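Local coordinates for protection of telomeres protein poz1 (Schizosaccharomyces pombe, PDB 5WE0) that binds telomeric DNA and negatively regulates telomerase, thereby limiting telomere length, at residues L108-Q111 and N112-E116; K130-L133 and N134-L138; C143-A146 and G147-W151; V200-H203 and K204-P208; F235-R238 and E239-K242. All coordinates share one frame; numbering follows the deposited sequence.

Contact 1: residues L108-Q111 and N112-E116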
loop_
_atom_site.group_PDB
_atom_site.type_symbol
_atom_site.label_atom_id
_atom_site.label_comp_id
_atom_site.label_asym_id
_atom_site.label_seq_id
_atom_site.Cartn_x
_atom_site.Cartn_y
_atom_site.Cartn_z
ATOM N N LEU A 108 -10.885 -3.498 1.498
ATOM C CA LEU A 108 -11.883 -4.464 1.939
ATOM C C LEU A 108 -12.586 -3.931 3.181
ATOM O O LEU A 108 -13.813 -3.940 3.269
ATOM C CB LEU A 108 -11.231 -5.814 2.236
ATOM C CG LEU A 108 -11.245 -6.838 1.099
ATOM C CD1 LEU A 108 -10.723 -8.184 1.581
ATOM C CD2 LEU A 108 -12.644 -6.978 0.518
ATOM N N GLU A 109 -11.791 -3.468 4.139
ATOM C CA GLU A 109 -12.316 -2.907 5.385
ATOM C C GLU A 109 -13.101 -1.617 5.149
ATOM O O GLU A 109 -14.123 -1.376 5.806
ATOM C CB GLU A 109 -11.170 -2.657 6.361
ATOM C CG GLU A 109 -11.602 -2.211 7.753
ATOM C CD GLU A 109 -10.930 -3.012 8.853
ATOM O OE1 GLU A 109 -10.449 -4.139 8.573
ATOM O OE2 GLU A 109 -10.858 -2.493 9.993
ATOM N N ARG A 110 -12.612 -0.736 4.265
ATOM C CA ARG A 110 -13.389 0.459 3.941
ATOM C C ARG A 110 -14.756 0.074 3.378
ATOM O O ARG A 110 -15.782 0.656 3.754
ATOM C CB ARG A 110 -12.647 1.330 2.943
ATOM C CG ARG A 110 -13.313 2.648 2.667
ATOM C CD ARG A 110 -12.844 3.210 1.345
ATOM N NE ARG A 110 -13.226 2.313 0.256
ATOM C CZ ARG A 110 -14.462 2.220 -0.241
ATOM N NH1 ARG A 110 -15.441 2.968 0.248
ATOM N NH2 ARG A 110 -14.723 1.365 -1.223
ATOM N N GLN A 111 -14.785 -0.901 2.465
ATOM C CA GLN A 111 -16.051 -1.326 1.875
ATOM C C GLN A 111 -17.030 -1.821 2.939
ATOM O O GLN A 111 -18.218 -1.496 2.884
ATOM C CB GLN A 111 -15.821 -2.384 0.816
ATOM C CG GLN A 111 -15.329 -1.803 -0.491
ATOM C CD GLN A 111 -15.204 -2.852 -1.585
ATOM O OE1 GLN A 111 -15.833 -3.912 -1.521
ATOM N NE2 GLN A 111 -14.377 -2.571 -2.580
ATOM N N ASN A 112 -16.565 -2.653 3.882
ATOM C CA ASN A 112 -17.458 -3.097 4.956
ATOM C C ASN A 112 -17.981 -1.933 5.781
ATOM O O ASN A 112 -19.168 -1.892 6.113
ATOM C CB ASN A 112 -16.783 -4.103 5.876
ATOM C CG ASN A 112 -16.913 -5.509 5.374
ATOM O OD1 ASN A 112 -16.852 -5.766 4.171
ATOM N ND2 ASN A 112 -17.179 -6.434 6.297
ATOM N N CYS A 113 -17.117 -0.980 6.127
ATOM C CA CYS A 113 -17.598 0.193 6.841
ATOM C C CYS A 113 -18.766 0.858 6.120
ATOM O O CYS A 113 -19.747 1.251 6.755
ATOM C CB CYS A 113 -16.458 1.191 7.043
ATOM S SG CYS A 113 -16.963 2.676 7.922
ATOM N N MET A 114 -18.672 1.022 4.802
ATOM C CA MET A 114 -19.735 1.739 4.111
ATOM C C MET A 114 -21.044 0.952 4.117
ATOM O O MET A 114 -22.128 1.549 4.126
ATOM C CB MET A 114 -19.292 2.089 2.694
ATOM C CG MET A 114 -18.253 3.205 2.709
ATOM S SD MET A 114 -18.695 4.720 3.595
ATOM C CE MET A 114 -18.987 5.856 2.215
ATOM N N ARG A 115 -20.959 -0.378 4.129
ATOM C CA ARG A 115 -22.128 -1.239 4.060
ATOM C C ARG A 115 -22.885 -1.385 5.381
ATOM O O ARG A 115 -24.012 -1.887 5.362
ATOM C CB ARG A 115 -21.725 -2.619 3.564
ATOM C CG ARG A 115 -21.834 -2.769 2.063
ATOM C CD ARG A 115 -21.671 -4.239 1.692
ATOM N NE ARG A 115 -20.274 -4.670 1.774
ATOM C CZ ARG A 115 -19.479 -4.843 0.719
ATOM N NH1 ARG A 115 -19.947 -4.631 -0.515
ATOM N NH2 ARG A 115 -18.223 -5.237 0.891
ATOM N N GLU A 116 -22.317 -0.982 6.518
ATOM C CA GLU A 116 -23.069 -1.041 7.780
ATOM C C GLU A 116 -23.618 0.333 8.175
ATOM O O GLU A 116 -23.201 0.920 9.172
ATOM C CB GLU A 116 -22.210 -1.612 8.912
ATOM C CG GLU A 116 -21.147 -2.615 8.469
ATOM C CD GLU A 116 -21.703 -3.910 7.909
ATOM O OE1 GLU A 116 -20.913 -4.679 7.298
ATOM O OE2 GLU A 116 -22.924 -4.176 8.074
#
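Four backbone hydrogen bonds join residues 108-111 to 112-116 in the last turns of helix 93-115: Asn112 N to Leu108 O, Cys113 N to Glu109 O, Met114 N to Arg110 O and Arg115 N to Gln111 O. The Cys113 N to Glu109 O bond is 3.0 Å long and nearly straight at 169°, whereas Arg115 N to Gln111 O stretches to 3.2 Å and bends to 143° as the helix runs out.

Among the polar side chains, Gln111 and Arg115 lie alongside each other and point the same way, with Gln111 OE1 3.6 Å from Arg115 NH2. The amide and guanidinium planes stand 81° apart, and Gln111 O sits over one face of the guanidinium. Gln111 NE2 bonds to Glu107, which also forms a salt bridge with Arg110.

Packing brings the guanidinium nitrogen Arg110 NH1 to 3.7 Å from Met114 CG, a methylene of the buried thioether chain, the two side chains meeting at a slant. A bend at chi3 turns the Arg110 guanidinium forward along the helix, toward Met114, and its NH1 also bonds to Asn134 and Gln226.

The covalent element is Cys113, whose SG is anti to the backbone N and joined in a disulfide to Cys231. A helical C-terminal turn is thus pinned to the chain beyond helix 209-230, within an all-helical bundle.

Contact 2: residues K130-L133 and N134-L138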
loop_
_atom_site.group_PDB
_atom_site.type_symbol
_atom_site.label_atom_id
_atom_site.label_comp_id
_atom_site.label_asym_id
_atom_site.label_seq_id
_atom_site.Cartn_x
_atom_site.Cartn_y
_atom_site.Cartn_z
ATOM N N LYS A 130 -22.756 8.834 1.494
ATOM C CA LYS A 130 -22.107 7.530 1.374
ATOM C C LYS A 130 -21.853 7.157 -0.087
ATOM O O LYS A 130 -20.774 6.658 -0.431
ATOM C CB LYS A 130 -22.964 6.458 2.040
ATOM C CG LYS A 130 -22.404 5.852 3.309
ATOM C CD LYS A 130 -23.205 4.615 3.718
ATOM C CE LYS A 130 -23.098 4.328 5.216
ATOM N NZ LYS A 130 -24.194 3.415 5.701
ATOM N N GLU A 131 -22.828 7.400 -0.967
ATOM C CA GLU A 131 -22.691 6.945 -2.344
ATOM C C GLU A 131 -21.568 7.687 -3.060
ATOM O O GLU A 131 -20.840 7.093 -3.859
ATOM C CB GLU A 131 -24.022 7.096 -3.088
ATOM C CG GLU A 131 -24.496 8.540 -3.285
ATOM C CD GLU A 131 -25.445 9.032 -2.179
ATOM O OE1 GLU A 131 -25.353 8.538 -1.015
ATOM O OE2 GLU A 131 -26.285 9.916 -2.494
ATOM N N THR A 132 -21.405 8.975 -2.763
ATOM C CA THR A 132 -20.353 9.782 -3.365
ATOM C C THR A 132 -18.981 9.359 -2.876
ATOM O O THR A 132 -18.055 9.167 -3.676
ATOM C CB THR A 132 -20.582 11.259 -3.027
ATOM O OG1 THR A 132 -21.806 11.688 -3.616
ATOM C CG2 THR A 132 -19.419 12.120 -3.521
ATOM N N LEU A 133 -18.844 9.202 -1.559
ATOM C CA LEU A 133 -17.573 8.841 -0.951
ATOM C C LEU A 133 -17.123 7.453 -1.361
ATOM O O LEU A 133 -15.936 7.237 -1.637
ATOM C CB LEU A 133 -17.688 8.929 0.570
ATOM C CG LEU A 133 -17.372 10.288 1.188
ATOM C CD1 LEU A 133 -15.931 10.584 0.833
ATOM C CD2 LEU A 133 -18.264 11.389 0.656
ATOM N N ASN A 134 -18.053 6.498 -1.413
ATOM C CA ASN A 134 -17.680 5.146 -1.814
ATOM C C ASN A 134 -17.173 5.148 -3.256
ATOM O O ASN A 134 -16.161 4.520 -3.570
ATOM C CB ASN A 134 -18.872 4.211 -1.625
ATOM C CG ASN A 134 -18.495 2.746 -1.711
ATOM O OD1 ASN A 134 -17.839 2.199 -0.810
ATOM N ND2 ASN A 134 -18.930 2.092 -2.776
ATOM N N ASN A 135 -17.865 5.869 -4.134
ATOM C CA ASN A 135 -17.493 5.960 -5.542
ATOM C C ASN A 135 -16.132 6.632 -5.731
ATOM O O ASN A 135 -15.332 6.217 -6.578
ATOM C CB ASN A 135 -18.596 6.723 -6.282
ATOM C CG ASN A 135 -18.331 6.863 -7.757
ATOM O OD1 ASN A 135 -18.260 5.871 -8.494
ATOM N ND2 ASN A 135 -18.203 8.104 -8.207
ATOM N N GLU A 136 -15.859 7.684 -4.962
ATOM C CA GLU A 136 -14.572 8.363 -5.060
ATOM C C GLU A 136 -13.438 7.444 -4.622
ATOM O O GLU A 136 -12.425 7.322 -5.312
ATOM C CB GLU A 136 -14.588 9.640 -4.228
ATOM C CG GLU A 136 -15.040 10.862 -4.975
ATOM C CD GLU A 136 -15.117 12.066 -4.059
ATOM O OE1 GLU A 136 -14.119 12.341 -3.378
ATOM O OE2 GLU A 136 -16.156 12.754 -4.021
ATOM N N ALA A 137 -13.603 6.782 -3.474
ATOM C CA ALA A 137 -12.585 5.855 -2.995
ATOM C C ALA A 137 -12.350 4.730 -3.990
ATOM O O ALA A 137 -11.201 4.355 -4.250
ATOM C CB ALA A 137 -12.981 5.301 -1.626
ATOM N N LEU A 138 -13.424 4.182 -4.566
ATOM C CA LEU A 138 -13.262 3.081 -5.515
ATOM C C LEU A 138 -12.484 3.516 -6.739
ATOM O O LEU A 138 -11.657 2.756 -7.250
ATOM C CB LEU A 138 -14.623 2.538 -5.957
ATOM C CG LEU A 138 -15.413 1.648 -5.021
ATOM C CD1 LEU A 138 -16.845 1.508 -5.577
ATOM C CD2 LEU A 138 -14.725 0.294 -4.905
HETATM O O HOH W 1 -18.471 10.068 -6.486
#
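Residues 130-138 form the first turns of helix 130-157, with regular i to i+4 hydrogen bonds running from Asn134 N to Lys130 O (2.9 Å), Asn135 N to Glu131 O, Glu136 N to Thr132 O and Ala137 N to Leu133 O. The longest, Asn135 N to Glu131 O, measures 3.2 Å, its donor standing above the carbonyl plane of Glu131.

Thr132 and Glu136 run side by side on one flank, where the methyl CG2 of Thr132 approaches Glu136 OE2 to 3.4 Å. With OG1 beside the backbone N (chi1 -64°), the methyl is left to make this contact, while the hydroxyl bonds to an acidic side chain of the chain of another protein. The carboxylate of Glu136 is engaged by the same chain, OE1 accepting a hydrogen bond from its backbone.

A water bridges the same turn, donating to Thr132 O at 3.0 Å and accepting from Asn135 ND2 at 2.6 Å. Thr132 O therefore serves both Glu136 N and the water. Asn134 faces helix 93-115, where its partner Arg110 lies.

The polar groups thus serve two partners: Asn134 joins the helix to helix 93-115, whereas Thr132 and Glu136 bond to the other protein.

Contact 3: residues C143-A146 and G147-W151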
loop_
_atom_site.group_PDB
_atom_site.type_symbol
_atom_site.label_atom_id
_atom_site.label_comp_id
_atom_site.label_asym_id
_atom_site.label_seq_id
_atom_site.Cartn_x
_atom_site.Cartn_y
_atom_site.Cartn_z
ATOM N N CYS A 143 -7.289 3.323 -9.641
ATOM C CA CYS A 143 -6.190 4.030 -10.290
ATOM C C CYS A 143 -4.869 3.780 -9.555
ATOM O O CYS A 143 -3.854 3.455 -10.182
ATOM C CB CYS A 143 -6.510 5.526 -10.383
ATOM S SG CYS A 143 -5.277 6.541 -11.356
ATOM N N ALA A 144 -4.862 3.929 -8.223
ATOM C CA ALA A 144 -3.640 3.702 -7.449
ATOM C C ALA A 144 -3.119 2.285 -7.640
ATOM O O ALA A 144 -1.914 2.077 -7.820
ATOM C CB ALA A 144 -3.883 3.969 -5.965
ATOM N N LYS A 145 -4.007 1.291 -7.568
ATOM C CA LYS A 145 -3.561 -0.089 -7.687
ATOM C C LYS A 145 -2.943 -0.359 -9.057
ATOM O O LYS A 145 -1.901 -1.021 -9.154
ATOM C CB LYS A 145 -4.712 -1.049 -7.443
ATOM C CG LYS A 145 -4.307 -2.503 -7.517
ATOM C CD LYS A 145 -5.510 -3.389 -7.437
ATOM C CE LYS A 145 -5.110 -4.848 -7.520
ATOM N NZ LYS A 145 -6.344 -5.686 -7.490
ATOM N N ALA A 146 -3.579 0.131 -10.128
ATOM C CA ALA A 146 -3.043 -0.090 -11.467
ATOM C C ALA A 146 -1.697 0.603 -11.643
ATOM O O ALA A 146 -0.797 0.073 -12.308
ATOM C CB ALA A 146 -4.029 0.402 -12.524
ATOM N N GLY A 147 -1.542 1.791 -11.052
ATOM C CA GLY A 147 -0.266 2.479 -11.135
ATOM C C GLY A 147 0.859 1.726 -10.446
ATOM O O GLY A 147 1.972 1.655 -10.961
ATOM N N ILE A 148 0.588 1.182 -9.257
ATOM C CA ILE A 148 1.593 0.425 -8.523
ATOM C C ILE A 148 2.024 -0.805 -9.319
ATOM O O ILE A 148 3.231 -1.087 -9.458
ATOM C CB ILE A 148 1.053 0.043 -7.129
ATOM C CG1 ILE A 148 0.854 1.298 -6.252
ATOM C CG2 ILE A 148 1.952 -0.992 -6.453
ATOM C CD1 ILE A 148 -0.068 1.094 -5.034
ATOM N N CYS A 149 1.043 -1.561 -9.848
ATOM C CA CYS A 149 1.351 -2.768 -10.628
ATOM C C CYS A 149 2.143 -2.438 -11.886
ATOM O O CYS A 149 3.051 -3.176 -12.273
ATOM C CB CYS A 149 0.065 -3.488 -11.037
ATOM S SG CYS A 149 -0.904 -4.061 -9.654
ATOM N N ARG A 150 1.770 -1.363 -12.563
ATOM C CA ARG A 150 2.458 -0.979 -13.780
ATOM C C ARG A 150 3.897 -0.554 -13.486
ATOM O O ARG A 150 4.831 -0.924 -14.217
ATOM C CB ARG A 150 1.680 0.137 -14.461
ATOM C CG ARG A 150 2.199 0.429 -15.835
ATOM C CD ARG A 150 1.053 0.722 -16.776
ATOM N NE ARG A 150 1.087 2.149 -17.052
ATOM C CZ ARG A 150 0.349 2.763 -17.961
ATOM N NH1 ARG A 150 0.493 4.070 -18.134
ATOM N NH2 ARG A 150 -0.518 2.071 -18.686
ATOM N N TRP A 151 4.106 0.212 -12.413
ATOM C CA TRP A 151 5.473 0.633 -12.116
ATOM C C TRP A 151 6.331 -0.521 -11.610
ATOM O O TRP A 151 7.532 -0.563 -11.915
ATOM C CB TRP A 151 5.458 1.804 -11.138
ATOM C CG TRP A 151 5.271 3.089 -11.916
ATOM C CD1 TRP A 151 4.130 3.517 -12.567
ATOM C CD2 TRP A 151 6.275 4.069 -12.188
ATOM N NE1 TRP A 151 4.368 4.719 -13.203
ATOM C CE2 TRP A 151 5.675 5.078 -12.982
ATOM C CE3 TRP A 151 7.613 4.205 -11.817
ATOM C CZ2 TRP A 151 6.371 6.205 -13.398
ATOM C CZ3 TRP A 151 8.316 5.309 -12.257
ATOM C CH2 TRP A 151 7.694 6.302 -13.037
#
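The middle of helix 130-157, a buried section of this all-helical fold, carries the small residues Ala144, Ala146 and Gly147 close together. Residues 143-146 accept hydrogen bonds from the next turn in the regular alpha-helical pattern: Gly147 N to Cys143 O, Ile148 N to Ala144 O, Cys149 N to Lys145 O and Arg150 N to Ala146 O. The Cys149 N to Lys145 O bond measures 3.1 Å and is close to linear, at 170°.

Ile148 reaches back along the helix. Its CG1 branch lies beside the backbone N (chi1 -67°) and passes 3.3 Å from Ala144 O, with CD1 following the same carbonyl at 3.5 Å. Cys149 uses a similar first torsion, which brings its SG to 3.2 Å from Lys145 O, the oxygen that already receives the Cys149 N-H. Further out, the aliphatic part of Lys145 passes the same sulfur, CG to SG 4.3 Å. Arg150 touches the preceding turn through its CB, 3.3 Å from Ala146 O, and its bent chain then leads away. An apolar side chain of another protein's chain packs on Cys143, and another such contact falls on Arg150.

Several helices enclose the turn. Ile148 packs on Ile96 and Leu100 of helix 93-115, Cys143 and Ala144 meet Val215 of helix 209-230, and Lys145 and Cys149 lie against Trp174 of helix 164-174.

Contact 4: residues V200-H203 and K204-P208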
loop_
_atom_site.group_PDB
_atom_site.type_symbol
_atom_site.label_atom_id
_atom_site.label_comp_id
_atom_site.label_asym_id
_atom_site.label_seq_id
_atom_site.Cartn_x
_atom_site.Cartn_y
_atom_site.Cartn_z
ATOM N N VAL A 200 9.567 1.539 -21.963
ATOM C CA VAL A 200 9.294 1.897 -20.576
ATOM C C VAL A 200 9.402 3.409 -20.373
ATOM O O VAL A 200 8.583 4.012 -19.666
ATOM C CB VAL A 200 10.212 1.099 -19.629
ATOM C CG1 VAL A 200 10.219 1.721 -18.246
ATOM C CG2 VAL A 200 9.731 -0.346 -19.535
ATOM N N SER A 201 10.393 4.051 -21.008
ATOM C CA SER A 201 10.551 5.501 -20.867
ATOM C C SER A 201 9.340 6.251 -21.392
ATOM O O SER A 201 8.919 7.252 -20.804
ATOM C CB SER A 201 11.807 5.983 -21.593
ATOM O OG SER A 201 12.899 5.946 -20.701
ATOM N N GLN A 202 8.811 5.813 -22.533
ATOM C CA GLN A 202 7.642 6.444 -23.129
ATOM C C GLN A 202 6.413 6.295 -22.238
ATOM O O GLN A 202 5.643 7.246 -22.058
ATOM C CB GLN A 202 7.380 5.826 -24.499
ATOM C CG GLN A 202 8.267 6.343 -25.608
ATOM C CD GLN A 202 7.810 5.865 -26.977
ATOM O OE1 GLN A 202 6.640 6.035 -27.334
ATOM N NE2 GLN A 202 8.718 5.269 -27.745
ATOM N N HIS A 203 6.189 5.098 -21.699
ATOM C CA HIS A 203 5.017 4.899 -20.854
ATOM C C HIS A 203 5.168 5.592 -19.505
ATOM O O HIS A 203 4.178 6.092 -18.965
ATOM C CB HIS A 203 4.751 3.409 -20.717
ATOM C CG HIS A 203 4.015 2.858 -21.890
ATOM N ND1 HIS A 203 2.643 2.751 -21.924
ATOM C CD2 HIS A 203 4.451 2.491 -23.118
ATOM C CE1 HIS A 203 2.269 2.282 -23.101
ATOM N NE2 HIS A 203 3.347 2.119 -23.847
ATOM N N LYS A 204 6.391 5.677 -18.967
ATOM C CA LYS A 204 6.594 6.451 -17.744
ATOM C C LYS A 204 6.281 7.924 -17.975
ATOM O O LYS A 204 5.729 8.596 -17.093
ATOM C CB LYS A 204 8.023 6.282 -17.225
ATOM C CG LYS A 204 8.240 4.970 -16.501
ATOM C CD LYS A 204 9.566 4.880 -15.755
ATOM C CE LYS A 204 9.667 3.515 -15.052
ATOM N NZ LYS A 204 10.797 3.405 -14.078
ATOM N N LYS A 205 6.618 8.443 -19.163
ATOM C CA LYS A 205 6.283 9.829 -19.480
ATOM C C LYS A 205 4.778 10.002 -19.677
ATOM O O LYS A 205 4.209 11.023 -19.272
ATOM C CB LYS A 205 7.063 10.291 -20.715
ATOM C CG LYS A 205 8.529 10.666 -20.414
ATOM C CD LYS A 205 8.630 12.019 -19.682
ATOM C CE LYS A 205 10.073 12.382 -19.308
ATOM N NZ LYS A 205 11.080 12.049 -20.377
ATOM N N LYS A 206 4.116 9.012 -20.283
ATOM C CA LYS A 206 2.664 9.034 -20.464
ATOM C C LYS A 206 1.895 8.981 -19.146
ATOM O O LYS A 206 0.685 9.234 -19.136
ATOM C CB LYS A 206 2.233 7.848 -21.334
ATOM C CG LYS A 206 1.797 8.192 -22.751
ATOM C CD LYS A 206 1.651 6.925 -23.616
ATOM C CE LYS A 206 2.837 6.772 -24.570
ATOM N NZ LYS A 206 3.074 5.362 -25.025
ATOM N N MET A 207 2.560 8.650 -18.044
ATOM C CA MET A 207 1.855 8.296 -16.825
ATOM C C MET A 207 2.798 8.435 -15.628
ATOM O O MET A 207 3.162 7.432 -14.998
ATOM C CB MET A 207 1.303 6.873 -16.949
ATOM C CG MET A 207 0.115 6.656 -16.038
ATOM S SD MET A 207 -1.431 7.354 -16.658
ATOM C CE MET A 207 -1.378 9.020 -15.996
ATOM N N PRO A 208 3.214 9.658 -15.293
ATOM C CA PRO A 208 4.319 9.827 -14.339
ATOM C C PRO A 208 3.929 9.376 -12.948
ATOM O O PRO A 208 2.752 9.365 -12.579
ATOM C CB PRO A 208 4.610 11.334 -14.379
ATOM C CG PRO A 208 3.325 11.945 -14.839
ATOM C CD PRO A 208 2.727 10.950 -15.806
#
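Val200 O receives the shortest hydrogen bond here, from Lys204 N at 2.8 Å with an N-H...O angle of 160°. Lys204 CG also comes to 3.3 Å from Val200 O. Lys205 N to Ser201 O and Lys206 N to Gln202 O continue the helical bonding up to the end of helix 193-206. At the following step, Met207 N lies 3.2 Å from His203 O, but the angle is too poor for a hydrogen bond.

The extended Lys204 chain runs alongside Val200, pointing the same way, with CE 3.7 Å from Val200 CG1. That methyl is anti to the backbone N (chi1 164°), which places it next to the lysine methylenes. Beyond them, Lys204 NZ forms a salt bridge with Glu158.

Lys206 takes a different course: bent at chi3 (-104°), it doubles back so that NZ stands over one face of the His203 ring, displaced toward the rim and 3.5 Å from His203 NE2. The ring also meets that of Tyr199. His203 and Met207 additionally contact apolar side chains on the chain of another protein.

The end of helix 193-206 lies against helix 130-157, with His203 and Lys204 both touching Phe154 and Met207 touching Arg150.

Contact 5: residues F235-R238 and E239-K242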
loop_
_atom_site.group_PDB
_atom_site.type_symbol
_atom_site.label_atom_id
_atom_site.label_comp_id
_atom_site.label_asym_id
_atom_site.label_seq_id
_atom_site.Cartn_x
_atom_site.Cartn_y
_atom_site.Cartn_z
ATOM N N PHE A 235 -9.078 8.749 13.131
ATOM C CA PHE A 235 -7.922 8.961 12.276
ATOM C C PHE A 235 -7.538 10.426 12.270
ATOM O O PHE A 235 -7.003 10.934 11.281
ATOM C CB PHE A 235 -8.187 8.460 10.856
ATOM C CG PHE A 235 -8.002 6.967 10.701
ATOM C CD1 PHE A 235 -6.719 6.419 10.624
ATOM C CD2 PHE A 235 -9.098 6.118 10.610
ATOM C CE1 PHE A 235 -6.536 5.066 10.495
ATOM C CE2 PHE A 235 -8.933 4.733 10.468
ATOM C CZ PHE A 235 -7.657 4.204 10.424
ATOM N N LYS A 236 -7.872 11.115 13.363
ATOM C CA LYS A 236 -7.513 12.514 13.573
ATOM C C LYS A 236 -7.978 13.373 12.403
ATOM O O LYS A 236 -7.312 14.325 11.992
ATOM C CB LYS A 236 -6.007 12.656 13.827
ATOM C CG LYS A 236 -5.577 11.963 15.116
ATOM C CD LYS A 236 -4.074 11.726 15.242
ATOM C CE LYS A 236 -3.775 11.034 16.600
ATOM N NZ LYS A 236 -2.326 10.720 16.858
ATOM N N GLN A 237 -9.161 13.047 11.883
ATOM C CA GLN A 237 -9.753 13.766 10.765
ATOM C C GLN A 237 -10.754 14.819 11.224
ATOM O O GLN A 237 -11.484 15.358 10.385
ATOM C CB GLN A 237 -10.449 12.793 9.797
ATOM C CG GLN A 237 -9.554 11.801 9.104
ATOM C CD GLN A 237 -8.460 12.494 8.318
ATOM O OE1 GLN A 237 -8.720 13.195 7.339
ATOM N NE2 GLN A 237 -7.228 12.317 8.756
ATOM N N ARG A 238 -10.788 15.135 12.526
ATOM C CA ARG A 238 -11.798 16.050 13.061
ATOM C C ARG A 238 -11.765 17.407 12.359
ATOM O O ARG A 238 -12.813 17.943 11.980
ATOM C CB ARG A 238 -11.625 16.202 14.579
ATOM C CG ARG A 238 -10.331 16.882 15.040
ATOM C CD ARG A 238 -10.480 17.525 16.419
ATOM N NE ARG A 238 -9.573 18.661 16.604
ATOM C CZ ARG A 238 -9.785 19.890 16.134
ATOM N NH1 ARG A 238 -10.871 20.162 15.421
ATOM N NH2 ARG A 238 -8.895 20.850 16.365
ATOM N N GLU A 239 -10.571 17.966 12.143
ATOM C CA GLU A 239 -10.470 19.273 11.499
ATOM C C GLU A 239 -10.872 19.249 10.026
ATOM O O GLU A 239 -11.145 20.312 9.460
ATOM C CB GLU A 239 -9.040 19.805 11.609
ATOM C CG GLU A 239 -8.903 21.325 11.458
ATOM C CD GLU A 239 -8.941 22.083 12.774
ATOM O OE1 GLU A 239 -8.800 21.433 13.829
ATOM O OE2 GLU A 239 -9.086 23.334 12.751
ATOM N N ILE A 240 -10.907 18.076 9.393
ATOM C CA ILE A 240 -11.367 17.961 8.009
ATOM C C ILE A 240 -12.876 17.722 7.917
ATOM O O ILE A 240 -13.547 18.309 7.064
ATOM C CB ILE A 240 -10.571 16.843 7.292
ATOM C CG1 ILE A 240 -9.108 17.256 7.095
ATOM C CG2 ILE A 240 -11.201 16.480 5.956
ATOM C CD1 ILE A 240 -8.092 16.318 7.733
ATOM N N VAL A 241 -13.444 16.893 8.801
ATOM C CA VAL A 241 -14.879 16.618 8.762
ATOM C C VAL A 241 -15.662 17.873 9.081
ATOM O O VAL A 241 -16.826 18.013 8.690
ATOM C CB VAL A 241 -15.276 15.497 9.753
ATOM C CG1 VAL A 241 -14.313 14.366 9.709
ATOM C CG2 VAL A 241 -15.399 16.026 11.186
ATOM N N LYS A 242 -15.105 18.721 9.941
ATOM C CA LYS A 242 -15.805 19.927 10.401
ATOM C C LYS A 242 -16.118 20.924 9.298
ATOM O O LYS A 242 -17.105 21.657 9.350
ATOM C CB LYS A 242 -15.005 20.614 11.512
ATOM C CG LYS A 242 -15.822 21.575 12.361
ATOM C CD LYS A 242 -15.033 22.052 13.569
ATOM C CE LYS A 242 -15.551 23.388 14.074
ATOM N NZ LYS A 242 -14.727 23.914 15.199
#
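Arg238 and Glu239 form a salt bridge at the start of helix 238-241, with Arg238 NH2 2.6 Å from Glu239 OE1. The oxygen lies over one face of the guanidinium, whose N-H bonds lie in its plane, and the two planar groups are inclined by 60°; the very close pairing is probably mainly electrostatic. Arg238 CG sits between the backbone N and the carbonyl carbon (chi1 66°), which sends the chain alongside Glu239.

Gln237, at the N-cap position, supplies a carbonyl shared by two donors. Val241 N bonds to Gln237 O at 3.0 Å, nearly in line with the C=O, while Ile240 N reaches the same oxygen from above the carbonyl plane. The Gln237 side chain turns back along the loop: NE2 gives a hydrogen bond to Phe235 O at 2.9 Å and another to Glu21 O. Lys242 N closes the helical turn on Arg238 O.

In the packing, Gln237 OE1 lies 3.2 Å from Ile240 CD1, and Val241 CG2 comes to 3.3 Å from Arg238 O.

This short helix follows helix 209-230 and folds back on it through Val241, which touches Leu225 and Val229. Phe235 spans from Leu227 of that helix to Ile54, Phe55 and Ile58 of helix 54-64.

Overall arrangement
All five contacts are local and follow one another along the chain; none nests in or crosses another, and none closes a long loop. Contact 1 ends helix 93-115, and after an unmodelled segment contact 2 begins helix 130-157; the two touch through their side chains. Contact 3 lies farther along that same helix, its centre about 19 Å from that of contact 2. There it meets contact 4, the end of helix 193-206, through Arg150 with Met207 and Trp151 with Lys204. Contact 5 follows helix 209-230; Cys231, just past that helix, is disulfide-bonded to Cys113 of contact 1. Contacts 4 and 5 lie farthest apart, about 36 Å between centres.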